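Local atomic coordinates of CRISPR system CMR subunit Cmr7 1 (Sulfolobus solfataricus, PDB entry 2X5Q), a protein that belongs to the CMR ribonucleoprotein complex, possibly as a homodimer, in the CRISPR immune system that protects the cell from viruses and other mobile genetic elements. Residues Gln11-Ile16 against Asn55-Thr60; Ser19-Ser22 against Ile28-Gly31; Asp24-Lys29 against Ser35-Gln40; Ile108-Asp113 against Val182-Asn187; Ile154-Leu159 against Lys165-Leu170. One frame throughout, in Å; residues are numbered along the deposited sequence.

Contact 1: residues Gln11-Ile16 against Asn55-Thr60; sequences QVFLPI and NILVLT
Phe13 reaches out from strand 11-15 and brings the CD1-CE1 edge of its ring to Leu57, with Leu59 farther along. The aromatic CD1 sits 3.7 Å from Leu57 CD2, and the two side chains cross obliquely. Beside it the ring turns its edge to the backbone: Phe13 CE1 comes within 3.6 Å of Leu57 O, which lies close to the ring plane. Phe13 gets there because CG is anti to the backbone N (chi1 -179°), which carries the ring out toward strand 52-60. Leu57 answers with the same first torsion (chi1 -174°), and its CD2 branch does the methyl contact. Leu59 adds a looser touch, with CD2 4.4 Å from Phe13 CE2, approaching at a slant. No hydrogen bond joins the two segments. Leu122 of strand 117-123 touches both Phe13 and Leu59, and Phe120 of that strand packs on Leu57, as does Ile108, while Phe75 of the second subunit packs on Leu59. With the CA atoms of Phe13 and Leu57 7.9 Å apart, the strands are not sheet neighbours. Both pair antiparallel with strand 80-86, and their side chains meet across the hydrophobic interior of a mixed beta sheet.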
# COMPACT_ATOMS: atom_id res chain seq x y z
N GLN A 11 19.13 -2.20 -0.38
CA GLN A 11 18.76 -1.69 -1.70
C GLN A 11 17.98 -0.38 -1.61
O GLN A 11 17.48 -0.03 -0.55
CB GLN A 11 17.94 -2.73 -2.46
CG GLN A 11 18.62 -4.13 -2.47
CD GLN A 11 19.68 -4.26 -3.56
OE1 GLN A 11 19.40 -4.04 -4.73
NE2 GLN A 11 20.89 -4.67 -3.17
N VAL A 12 17.90 0.32 -2.73
CA VAL A 12 17.05 1.49 -2.87
C VAL A 12 16.16 1.26 -4.10
O VAL A 12 16.62 0.74 -5.10
CB VAL A 12 17.86 2.81 -3.01
CG1 VAL A 12 18.77 2.79 -4.23
CG2 VAL A 12 16.94 4.02 -3.06
N PHE A 13 14.89 1.61 -3.98
CA PHE A 13 13.96 1.60 -5.12
C PHE A 13 14.17 2.83 -5.96
O PHE A 13 13.98 3.97 -5.50
CB PHE A 13 12.51 1.57 -4.62
CG PHE A 13 11.45 1.54 -5.70
CD1 PHE A 13 11.25 0.39 -6.47
CD2 PHE A 13 10.63 2.64 -5.93
CE1 PHE A 13 10.24 0.35 -7.45
CE2 PHE A 13 9.61 2.61 -6.91
CZ PHE A 13 9.42 1.48 -7.65
N LEU A 14 14.56 2.60 -7.21
CA LEU A 14 14.74 3.68 -8.17
C LEU A 14 13.52 3.66 -9.08
O LEU A 14 13.40 2.78 -9.92
CB LEU A 14 16.05 3.45 -8.95
CG LEU A 14 16.60 4.46 -9.95
CD1 LEU A 14 18.03 4.07 -10.33
CD2 LEU A 14 15.78 4.57 -11.20
N PRO A 15 12.59 4.62 -8.88
CA PRO A 15 11.48 4.74 -9.82
C PRO A 15 11.95 5.08 -11.22
O PRO A 15 12.79 5.99 -11.38
CB PRO A 15 10.63 5.90 -9.26
CG PRO A 15 11.08 6.10 -7.87
CD PRO A 15 12.51 5.62 -7.81
N ILE A 16 11.44 4.38 -12.23
CA ILE A 16 11.76 4.71 -13.61
C ILE A 16 10.61 5.53 -14.21
O ILE A 16 9.53 4.99 -14.51
CB ILE A 16 12.02 3.43 -14.43
CG1 ILE A 16 13.13 2.60 -13.78
CG2 ILE A 16 12.38 3.76 -15.89
CD1 ILE A 16 14.48 3.27 -13.75
N ASN A 55 14.08 -8.61 -12.56
CA ASN A 55 13.75 -8.29 -11.17
C ASN A 55 13.32 -6.86 -10.97
O ASN A 55 13.98 -6.07 -10.27
CB ASN A 55 14.91 -8.62 -10.21
CG ASN A 55 15.29 -10.07 -10.25
OD1 ASN A 55 14.42 -10.94 -10.32
ND2 ASN A 55 16.61 -10.35 -10.20
N ILE A 56 12.19 -6.53 -11.59
CA ILE A 56 11.61 -5.21 -11.52
C ILE A 56 10.54 -5.20 -10.42
O ILE A 56 9.67 -6.06 -10.40
CB ILE A 56 10.97 -4.80 -12.86
CG1 ILE A 56 12.03 -4.63 -13.96
CG2 ILE A 56 10.19 -3.47 -12.72
CD1 ILE A 56 12.12 -5.77 -14.91
N LEU A 57 10.61 -4.23 -9.52
CA LEU A 57 9.60 -4.12 -8.46
C LEU A 57 8.41 -3.27 -8.91
O LEU A 57 8.58 -2.15 -9.39
CB LEU A 57 10.22 -3.55 -7.19
CG LEU A 57 9.31 -3.51 -5.96
CD1 LEU A 57 8.97 -4.92 -5.49
CD2 LEU A 57 9.98 -2.68 -4.87
N VAL A 58 7.21 -3.82 -8.72
CA VAL A 58 5.97 -3.12 -9.04
C VAL A 58 5.36 -2.72 -7.70
O VAL A 58 4.93 -3.57 -6.93
CB VAL A 58 4.98 -4.01 -9.82
CG1 VAL A 58 3.68 -3.21 -10.20
CG2 VAL A 58 5.67 -4.61 -11.03
N LEU A 59 5.34 -1.43 -7.43
CA LEU A 59 4.80 -0.94 -6.17
C LEU A 59 3.35 -0.54 -6.36
O LEU A 59 3.07 0.55 -6.84
CB LEU A 59 5.63 0.25 -5.70
CG LEU A 59 5.76 0.45 -4.20
CD1 LEU A 59 6.48 -0.75 -3.61
CD2 LEU A 59 6.51 1.77 -3.93
N THR A 60 2.43 -1.43 -6.01
CA THR A 60 0.99 -1.16 -6.18
C THR A 60 0.46 -0.32 -4.99
O THR A 60 1.06 -0.31 -3.94
CB THR A 60 0.15 -2.47 -6.37
OG1 THR A 60 0.24 -3.30 -5.21
CG2 THR A 60 0.69 -3.29 -7.57

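Contact 2: residues Ser19-Ser22 against Ile28-Gly31; sequences SISS and IKIG
Ser21 and Lys29 face each other as an antiparallel hydrogen-bonded pair, and each backbone N-H finds the other's carbonyl. Ser21 N donates to Lys29 O at 3.0 Å with a fairly straight N-H...O angle of 159°, arriving in the carbonyl plane. The return bond is shorter but more bent: Lys29 N meets Ser21 O at 2.8 Å, with 136° at the hydrogen. Both oxygens also receive a CA-H. Ile20 CA approaches Lys29 O to 3.3 Å, and Ile28 CA lies 3.5 Å from Ser21 O. The next pair, Ser22 with Ile28, is non-hydrogen-bonded. These residues belong to the beta hairpin of strands 21-23 and 27-29, where 21-23 is an outermost strand, within this chain, of a four-stranded antiparallel sheet. Strand 27-29 pairs on its far edge with strand 35-38, tying the hairpin to the third strand. Around the polar pair the side chains pack. Ser21 OG, set between the backbone N and the carbonyl carbon (chi1 62°), lies 3.6 Å from Lys29 CB, while the rest of the extended lysine leads away. Just before strand 21-23, Ile20 CG2 rests 4.3 Å from Ile30 CG2, and both isoleucines also touch strand 11-15, through Leu14 and Pro15 respectively. Ser19 OG is satisfied by Glu66 OE2, and its backbone N by Thr17 OG1.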
# COMPACT_ATOMS: atom_id res chain seq x y z
N SER A 19 11.10 11.62 -15.92
CA SER A 19 11.82 12.77 -15.38
C SER A 19 13.16 12.49 -14.69
O SER A 19 13.84 13.43 -14.25
CB SER A 19 10.91 13.55 -14.43
OG SER A 19 9.79 14.05 -15.15
N ILE A 20 13.54 11.23 -14.60
CA ILE A 20 14.79 10.90 -13.92
C ILE A 20 15.96 11.28 -14.82
O ILE A 20 15.84 11.32 -16.04
CB ILE A 20 14.85 9.41 -13.48
CG1 ILE A 20 15.06 8.48 -14.67
CG2 ILE A 20 13.57 9.04 -12.70
CD1 ILE A 20 15.25 7.03 -14.28
N SER A 21 17.08 11.59 -14.19
CA SER A 21 18.29 11.96 -14.92
C SER A 21 19.50 11.53 -14.12
O SER A 21 19.48 11.57 -12.89
CB SER A 21 18.34 13.47 -15.17
OG SER A 21 18.40 14.17 -13.94
N SER A 22 20.55 11.13 -14.82
CA SER A 22 21.83 10.87 -14.18
C SER A 22 22.45 12.19 -13.72
O SER A 22 22.38 13.19 -14.41
CB SER A 22 22.75 10.14 -15.16
OG SER A 22 24.11 10.36 -14.84
N ILE A 28 21.52 9.59 -9.16
CA ILE A 28 20.39 9.71 -10.05
C ILE A 28 19.37 10.64 -9.40
O ILE A 28 18.91 10.37 -8.29
CB ILE A 28 19.77 8.34 -10.30
CG1 ILE A 28 20.79 7.44 -11.00
CG2 ILE A 28 18.48 8.46 -11.15
CD1 ILE A 28 20.54 5.99 -10.81
N LYS A 29 19.08 11.75 -10.08
CA LYS A 29 18.02 12.65 -9.66
C LYS A 29 16.68 12.02 -10.07
O LYS A 29 16.44 11.77 -11.25
CB LYS A 29 18.19 14.02 -10.32
CG LYS A 29 17.05 15.00 -10.08
CD LYS A 29 17.47 16.44 -10.38
CE LYS A 29 16.28 17.39 -10.35
NZ LYS A 29 16.67 18.83 -10.51
N ILE A 30 15.83 11.74 -9.09
CA ILE A 30 14.50 11.21 -9.37
C ILE A 30 13.54 12.35 -9.64
O ILE A 30 12.70 12.28 -10.54
CB ILE A 30 13.99 10.34 -8.23
CG1 ILE A 30 14.98 9.24 -7.92
CG2 ILE A 30 12.64 9.69 -8.59
CD1 ILE A 30 14.52 8.36 -6.80
N GLY A 31 13.67 13.41 -8.85
CA GLY A 31 12.97 14.65 -9.12
C GLY A 31 13.59 15.74 -8.29
O GLY A 31 14.68 15.57 -7.74

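Contact 3: residues Asp24-Lys29 against Ser35-Gln40; sequences DNNQIK and SIEYNQ
Asn26 grips Tyr38 at three points. Its CB sits over one face of the phenol, 4.0 Å from the ring centroid and offset toward the rim, a CH-pi contact. Its ND2 donates to Tyr38 O at 2.8 Å, tilted somewhat out of both the carbonyl and the amide plane. Its own carbonyl, Asn26 O, takes the N-H of Tyr38 at 3.1 Å, so side chain and backbone together hold both polar backbone atoms of the tyrosine. CG of Asn26 lies between the backbone N and the carbonyl carbon (chi1 72°), turning the amide to the tyrosine carbonyl, and Glu37 CG packs 3.3 Å from that ND2. Deeper in, Ile28 and Ile36 form an antiparallel hydrogen-bonded pair, with Ile28 N to Ile36 O at 2.8 Å and Ile36 N to Ile28 O at 2.9 Å. This is the beta hairpin of strands 27-29 and 35-38, the middle pair of a four-stranded antiparallel sheet whose first three strands form a meander. Its two faces differ: Gln27, Glu37, Lys29 and Ser35 line one, while Ile28 and Ile36 on the other reach Leu14 and Val12 of strand 11-15. Ile28 CD1 meets Tyr38 CD2 at 3.9 Å, the side chains nearly at right angles. Farther out, Tyr38 OH donates to Gln40 OE1 at 3.1 Å, and Gln40 NE2 is bonded in turn to Lys161 O of helix 148-162.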
# COMPACT_ATOMS: atom_id res chain seq x y z
N ASP A 24 26.09 13.92 -11.73
CA ASP A 24 27.52 13.65 -11.66
C ASP A 24 27.85 12.72 -10.49
O ASP A 24 27.33 12.87 -9.39
CB ASP A 24 28.31 14.96 -11.53
CG ASP A 24 28.26 15.81 -12.81
OD1 ASP A 24 27.27 15.67 -13.57
OD2 ASP A 24 29.21 16.59 -13.05
N ASN A 25 28.71 11.74 -10.76
CA ASN A 25 29.23 10.85 -9.73
C ASN A 25 28.15 9.98 -9.08
O ASN A 25 27.60 10.34 -8.03
CB ASN A 25 30.01 11.63 -8.68
CG ASN A 25 31.18 12.43 -9.28
OD1 ASN A 25 31.72 12.08 -10.34
ND2 ASN A 25 31.57 13.50 -8.60
N ASN A 26 27.87 8.85 -9.71
CA ASN A 26 27.00 7.79 -9.19
C ASN A 26 25.69 8.21 -8.52
O ASN A 26 25.22 7.53 -7.61
CB ASN A 26 27.79 6.76 -8.32
CG ASN A 26 28.22 7.30 -6.95
OD1 ASN A 26 28.60 8.47 -6.81
ND2 ASN A 26 28.21 6.43 -5.95
N GLN A 27 25.09 9.30 -8.99
CA GLN A 27 23.81 9.76 -8.46
C GLN A 27 22.74 9.90 -9.54
O GLN A 27 23.01 10.32 -10.66
CB GLN A 27 23.98 11.10 -7.76
CG GLN A 27 24.69 11.02 -6.43
CD GLN A 27 24.94 12.39 -5.85
OE1 GLN A 27 24.11 13.29 -5.98
NE2 GLN A 27 26.08 12.56 -5.19
N ILE A 28 21.52 9.59 -9.16
CA ILE A 28 20.39 9.71 -10.05
C ILE A 28 19.37 10.64 -9.40
O ILE A 28 18.91 10.37 -8.29
CB ILE A 28 19.77 8.34 -10.30
CG1 ILE A 28 20.79 7.44 -11.00
CG2 ILE A 28 18.48 8.46 -11.15
CD1 ILE A 28 20.54 5.99 -10.81
N LYS A 29 19.08 11.75 -10.08
CA LYS A 29 18.02 12.65 -9.66
C LYS A 29 16.68 12.02 -10.07
O LYS A 29 16.44 11.77 -11.25
CB LYS A 29 18.19 14.02 -10.32
CG LYS A 29 17.05 15.00 -10.08
CD LYS A 29 17.47 16.44 -10.38
CE LYS A 29 16.28 17.39 -10.35
NZ LYS A 29 16.67 18.83 -10.51
N SER A 35 17.05 12.48 -4.58
CA SER A 35 18.26 12.02 -5.25
C SER A 35 18.77 10.73 -4.60
O SER A 35 18.80 10.60 -3.37
CB SER A 35 19.37 13.07 -5.21
OG SER A 35 19.02 14.18 -6.01
N ILE A 36 19.17 9.80 -5.46
CA ILE A 36 19.61 8.47 -5.07
C ILE A 36 21.08 8.30 -5.48
O ILE A 36 21.50 8.79 -6.52
CB ILE A 36 18.70 7.41 -5.73
CG1 ILE A 36 17.37 7.36 -4.97
CG2 ILE A 36 19.36 6.03 -5.78
CD1 ILE A 36 16.35 6.40 -5.56
N GLU A 37 21.86 7.66 -4.63
CA GLU A 37 23.23 7.26 -4.95
C GLU A 37 23.22 5.75 -5.09
O GLU A 37 22.47 5.07 -4.41
CB GLU A 37 24.17 7.67 -3.82
CG GLU A 37 25.64 7.44 -4.11
CD GLU A 37 26.54 7.71 -2.91
OE1 GLU A 37 26.33 7.12 -1.83
OE2 GLU A 37 27.49 8.50 -3.07
N TYR A 38 24.02 5.22 -6.00
CA TYR A 38 24.16 3.78 -6.10
C TYR A 38 25.62 3.39 -5.93
O TYR A 38 26.55 4.19 -6.17
CB TYR A 38 23.58 3.26 -7.41
CG TYR A 38 24.33 3.77 -8.60
CD1 TYR A 38 25.45 3.10 -9.06
CD2 TYR A 38 23.94 4.95 -9.24
CE1 TYR A 38 26.17 3.57 -10.12
CE2 TYR A 38 24.67 5.44 -10.32
CZ TYR A 38 25.78 4.74 -10.75
OH TYR A 38 26.52 5.18 -11.80
N ASN A 39 25.82 2.17 -5.48
CA ASN A 39 27.15 1.66 -5.25
C ASN A 39 27.61 1.00 -6.55
O ASN A 39 27.01 0.02 -6.99
CB ASN A 39 27.13 0.69 -4.07
CG ASN A 39 26.66 1.36 -2.76
OD1 ASN A 39 27.15 2.42 -2.38
ND2 ASN A 39 25.72 0.71 -2.06
N GLN A 40 28.62 1.58 -7.18
CA GLN A 40 29.09 1.11 -8.49
C GLN A 40 29.52 -0.36 -8.43
O GLN A 40 29.36 -1.09 -9.39
CB GLN A 40 30.25 1.98 -9.02
CG GLN A 40 30.56 1.78 -10.50
CD GLN A 40 29.38 2.08 -11.42
OE1 GLN A 40 28.95 3.23 -11.55
NE2 GLN A 40 28.85 1.05 -12.07

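Contact 4: residues Ile108-Asp113 against Val182-Asn187; sequences IIRKKD and VEEIFN
Arg110 lays one face of its guanidinium over Ile185, whose CD1 lies 3.8 Å above the guanidinium plane, centred on it. CG1 of the same isoleucine approaches Arg110 NH2 to 3.7 Å. At the edge of the flat group stands Glu184: Arg110 NH2 points at Glu184 OE1 over 3.3 Å, a salt bridge whose hydrogen bond is long and weak though almost straight (174°). The carboxylate is turned 55° from the guanidinium, and a single oxygen carries the contact. Arg110 bends at its second torsion (chi2 -73°) and is extended at the next, and the last one turns the guanidinium face to Ile185; its backbone adopts the left-handed conformation just after strand 108-109. Beside it Ile109 CD1 meets Ile185 CG2 at 4.2 Å, the two side chains running alongside in opposing senses. Here helix 172-185 comes to its end: Phe186 centres an inverse gamma turn, with Asn187 N bonded to Ile185 O, and that oxygen also accepts from Lys82 NZ. Asp181 adds a long, weak ion pair to Arg110 NH1. With acidic groups near its nitrogens and hydrocarbon over one face, the guanidinium is probably held by diffuse electrostatics and van der Waals contact more than by any one strong bond.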
# COMPACT_ATOMS: atom_id res chain seq x y z
N ILE A 108 7.67 -8.69 -7.68
CA ILE A 108 8.82 -8.58 -8.58
C ILE A 108 8.45 -9.25 -9.90
O ILE A 108 7.99 -10.39 -9.90
CB ILE A 108 10.08 -9.25 -7.95
CG1 ILE A 108 10.51 -8.52 -6.66
CG2 ILE A 108 11.23 -9.31 -8.94
CD1 ILE A 108 11.62 -9.28 -5.84
N ILE A 109 8.63 -8.56 -11.02
CA ILE A 109 8.41 -9.17 -12.34
C ILE A 109 9.71 -9.39 -13.11
O ILE A 109 10.75 -8.83 -12.75
CB ILE A 109 7.39 -8.37 -13.20
CG1 ILE A 109 7.83 -6.92 -13.35
CG2 ILE A 109 6.01 -8.43 -12.55
CD1 ILE A 109 7.14 -6.20 -14.48
N ARG A 110 9.64 -10.22 -14.16
CA ARG A 110 10.81 -10.65 -14.92
C ARG A 110 11.81 -11.25 -13.94
O ARG A 110 12.97 -10.86 -13.91
CB ARG A 110 11.45 -9.48 -15.68
CG ARG A 110 10.50 -8.66 -16.54
CD ARG A 110 10.09 -9.41 -17.76
NE ARG A 110 9.24 -8.61 -18.65
CZ ARG A 110 9.59 -8.09 -19.83
NH1 ARG A 110 10.82 -8.22 -20.32
NH2 ARG A 110 8.68 -7.40 -20.52
N LYS A 111 11.34 -12.18 -13.10
CA LYS A 111 12.16 -12.69 -11.99
C LYS A 111 13.37 -13.49 -12.48
O LYS A 111 13.24 -14.31 -13.38
CB LYS A 111 11.33 -13.56 -11.03
CG LYS A 111 10.63 -12.80 -9.93
CD LYS A 111 10.03 -13.76 -8.88
CE LYS A 111 11.03 -14.12 -7.75
NZ LYS A 111 10.39 -14.68 -6.49
N LYS A 112 14.53 -13.23 -11.88
CA LYS A 112 15.75 -13.98 -12.18
C LYS A 112 16.57 -14.16 -10.91
O LYS A 112 17.02 -13.18 -10.33
CB LYS A 112 16.62 -13.25 -13.21
CG LYS A 112 17.92 -14.00 -13.58
CD LYS A 112 19.03 -13.06 -14.03
CE LYS A 112 20.34 -13.80 -14.29
NZ LYS A 112 20.87 -14.47 -13.05
N ASP A 113 16.76 -15.41 -10.49
CA ASP A 113 17.60 -15.72 -9.34
C ASP A 113 17.35 -14.73 -8.18
O ASP A 113 18.24 -13.99 -7.77
CB ASP A 113 19.07 -15.72 -9.75
CG ASP A 113 19.36 -16.70 -10.89
OD1 ASP A 113 18.46 -17.49 -11.26
OD2 ASP A 113 20.49 -16.68 -11.44
N VAL A 182 12.80 -1.71 -21.47
CA VAL A 182 12.52 -0.46 -20.76
C VAL A 182 11.25 0.20 -21.26
O VAL A 182 10.41 0.62 -20.46
CB VAL A 182 13.73 0.51 -20.81
CG1 VAL A 182 13.36 1.89 -20.33
CG2 VAL A 182 14.88 -0.06 -19.97
N GLU A 183 11.07 0.25 -22.57
CA GLU A 183 9.88 0.86 -23.14
C GLU A 183 8.61 0.05 -22.85
O GLU A 183 7.57 0.63 -22.56
CB GLU A 183 10.06 1.08 -24.65
CG GLU A 183 8.92 1.83 -25.32
CD GLU A 183 8.49 3.10 -24.59
OE1 GLU A 183 9.30 3.71 -23.85
OE2 GLU A 183 7.31 3.48 -24.74
N GLU A 184 8.71 -1.28 -22.88
CA GLU A 184 7.59 -2.18 -22.56
C GLU A 184 7.13 -2.08 -21.12
O GLU A 184 5.94 -2.01 -20.83
CB GLU A 184 7.97 -3.65 -22.80
CG GLU A 184 7.94 -4.11 -24.24
CD GLU A 184 8.67 -5.45 -24.46
OE1 GLU A 184 9.25 -6.05 -23.51
OE2 GLU A 184 8.68 -5.90 -25.63
N ILE A 185 8.09 -2.14 -20.21
CA ILE A 185 7.81 -2.37 -18.80
C ILE A 185 7.36 -1.14 -18.03
O ILE A 185 6.42 -1.21 -17.26
CB ILE A 185 9.05 -2.96 -18.07
CG1 ILE A 185 9.37 -4.35 -18.62
CG2 ILE A 185 8.84 -3.03 -16.56
CD1 ILE A 185 10.79 -4.74 -18.32
N PHE A 186 8.06 -0.02 -18.19
CA PHE A 186 7.99 1.05 -17.19
C PHE A 186 6.88 2.07 -17.43
O PHE A 186 7.12 3.27 -17.53
CB PHE A 186 9.36 1.71 -17.03
CG PHE A 186 10.35 0.81 -16.37
CD1 PHE A 186 10.22 0.50 -15.03
CD2 PHE A 186 11.37 0.22 -17.09
CE1 PHE A 186 11.12 -0.34 -14.41
CE2 PHE A 186 12.27 -0.62 -16.47
CZ PHE A 186 12.14 -0.90 -15.13
N ASN A 187 5.66 1.56 -17.50
CA ASN A 187 4.47 2.37 -17.33
C ASN A 187 4.28 2.61 -15.83
O ASN A 187 4.73 1.81 -14.99
CB ASN A 187 3.25 1.66 -17.87
CG ASN A 187 3.43 1.16 -19.27
OD1 ASN A 187 4.03 1.84 -20.11
ND2 ASN A 187 2.91 -0.02 -19.56

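Contact 5: residues Ile154-Leu159 against Lys165-Leu170; sequences IVDNVL and KIYNSL
Tyr167 has by far the most surface buried here, and it reaches from helix 164-169 across to Val155 and Asp156 of helix 148-162. CG anti to the backbone N (chi1 -177°) carries the ring straight out from its own helix. Its CE1 then touches Val155 CG1 at 3.8 Å, and the same methyl is equally close, 3.8 Å, to Tyr167 OH. The methyl comes at the ring on a slant, and the two side chains stand at about a right angle. Val155 presents this branch because CG1 is the one anti to its backbone N (chi1 172°), while CG2 turns to Val182 of helix 172-185. Asp156 is the third partner. Its CB starts out away from the tyrosine, but the carboxylate swings back and brings OD1 to 3.3 Å from Tyr167 OH, the carboxylate plane 61° from the ring. The phenol is also lined by Lys175 and Leu178 of helix 172-185, so three helices meet around one ring. Helix 148-162 departs from regular alpha form here: in 154-159 the turn widens to pi type, Ile154 O accepting from Val158 N and from Leu159 N, the latter at 2.9 Å. Near the end of the other helix, Ser169 OG folds back to bond Ile166 O at 2.7 Å. The contact belongs to a small cluster of three consecutive helices, 148-162, 164-169 and 172-185, packed round the tyrosine in this mixed alpha-beta protein.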
# COMPACT_ATOMS: atom_id res chain seq x y z
N ILE A 154 17.23 6.88 -20.79
CA ILE A 154 17.27 6.06 -19.57
C ILE A 154 18.23 4.88 -19.72
O ILE A 154 19.01 4.58 -18.82
CB ILE A 154 15.86 5.60 -19.15
CG1 ILE A 154 15.10 6.80 -18.58
CG2 ILE A 154 15.91 4.48 -18.11
CD1 ILE A 154 13.69 6.51 -18.27
N VAL A 155 18.22 4.24 -20.88
CA VAL A 155 19.15 3.15 -21.14
C VAL A 155 20.60 3.66 -21.27
O VAL A 155 21.51 3.08 -20.69
CB VAL A 155 18.75 2.35 -22.39
CG1 VAL A 155 19.83 1.36 -22.75
CG2 VAL A 155 17.41 1.64 -22.15
N ASP A 156 20.80 4.75 -22.00
CA ASP A 156 22.15 5.25 -22.31
C ASP A 156 22.81 6.04 -21.17
O ASP A 156 24.04 6.03 -21.03
CB ASP A 156 22.13 6.14 -23.56
CG ASP A 156 21.72 5.39 -24.81
OD1 ASP A 156 21.85 4.15 -24.86
OD2 ASP A 156 21.23 6.06 -25.73
N ASN A 157 22.01 6.73 -20.39
CA ASN A 157 22.51 7.60 -19.33
C ASN A 157 22.30 7.03 -17.94
O ASN A 157 22.97 7.48 -17.02
CB ASN A 157 21.83 8.97 -19.38
CG ASN A 157 22.23 9.80 -20.58
OD1 ASN A 157 23.12 9.42 -21.35
ND2 ASN A 157 21.58 10.95 -20.75
N VAL A 158 21.36 6.11 -17.77
CA VAL A 158 21.08 5.57 -16.43
C VAL A 158 21.53 4.12 -16.30
O VAL A 158 22.48 3.84 -15.57
CB VAL A 158 19.61 5.78 -16.03
CG1 VAL A 158 19.29 5.13 -14.68
CG2 VAL A 158 19.30 7.26 -15.97
N LEU A 159 20.87 3.20 -17.00
CA LEU A 159 21.21 1.78 -16.89
C LEU A 159 22.66 1.48 -17.33
O LEU A 159 23.34 0.62 -16.74
CB LEU A 159 20.22 0.90 -17.67
CG LEU A 159 18.75 0.89 -17.23
CD1 LEU A 159 17.97 -0.20 -17.96
CD2 LEU A 159 18.62 0.72 -15.72
N LYS A 165 29.65 -2.19 -16.83
CA LYS A 165 30.43 -3.33 -17.31
C LYS A 165 29.59 -4.33 -18.11
O LYS A 165 29.95 -4.70 -19.24
CB LYS A 165 31.17 -4.01 -16.16
CG LYS A 165 32.42 -3.22 -15.77
CD LYS A 165 33.10 -3.77 -14.54
CE LYS A 165 34.43 -3.05 -14.30
NZ LYS A 165 35.57 -3.62 -15.06
N ILE A 166 28.46 -4.73 -17.56
CA ILE A 166 27.56 -5.64 -18.26
C ILE A 166 27.12 -5.02 -19.58
O ILE A 166 27.21 -5.66 -20.63
CB ILE A 166 26.34 -6.02 -17.42
CG1 ILE A 166 26.78 -6.75 -16.14
CG2 ILE A 166 25.40 -6.92 -18.25
CD1 ILE A 166 25.62 -7.13 -15.20
N TYR A 167 26.69 -3.76 -19.54
CA TYR A 167 26.14 -3.07 -20.71
C TYR A 167 27.14 -2.96 -21.86
O TYR A 167 26.78 -3.18 -23.02
CB TYR A 167 25.69 -1.67 -20.33
CG TYR A 167 25.04 -0.91 -21.46
CD1 TYR A 167 23.73 -1.19 -21.84
CD2 TYR A 167 25.72 0.10 -22.14
CE1 TYR A 167 23.12 -0.49 -22.87
CE2 TYR A 167 25.11 0.81 -23.18
CZ TYR A 167 23.81 0.50 -23.53
OH TYR A 167 23.19 1.18 -24.55
N ASN A 168 28.38 -2.59 -21.52
CA ASN A 168 29.46 -2.46 -22.50
C ASN A 168 29.83 -3.80 -23.12
O ASN A 168 30.41 -3.83 -24.21
CB ASN A 168 30.71 -1.84 -21.86
CG ASN A 168 30.53 -0.37 -21.48
OD1 ASN A 168 29.69 0.33 -22.03
ND2 ASN A 168 31.34 0.10 -20.53
N SER A 169 29.51 -4.91 -22.43
CA SER A 169 29.75 -6.25 -22.97
C SER A 169 28.68 -6.69 -23.97
O SER A 169 28.91 -7.59 -24.76
CB SER A 169 29.90 -7.29 -21.83
OG SER A 169 28.66 -7.77 -21.33
N LEU A 170 27.52 -6.03 -23.96
CA LEU A 170 26.41 -6.41 -24.85
C LEU A 170 26.64 -5.99 -26.30
O LEU A 170 27.18 -4.92 -26.57
CB LEU A 170 25.09 -5.80 -24.36
CG LEU A 170 24.65 -6.15 -22.94
CD1 LEU A 170 23.28 -5.58 -22.67
CD2 LEU A 170 24.66 -7.67 -22.69

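Contact 1 is the fully buried one, apolar side chains meeting near the chain centre; the other four are only partly buried. Contacts 2 and 3 share strand 27-29 and rely on backbone hydrogen bonds between sheet neighbours, their isoleucines packing on strand 11-15 of contact 1. Contact 4 also reaches the large sheet, through strand 108-109, which pairs with 52-60, and it brings in charge where a helix end meets the surface. Contact 5 joins two helices and lies nested in the loop that contact 4 closes; Val182 packs on Val155 and Leu159, linking the two. Contacts 2 and 4 lie on opposite sides of the chain centre, their own centres about 19 Å apart.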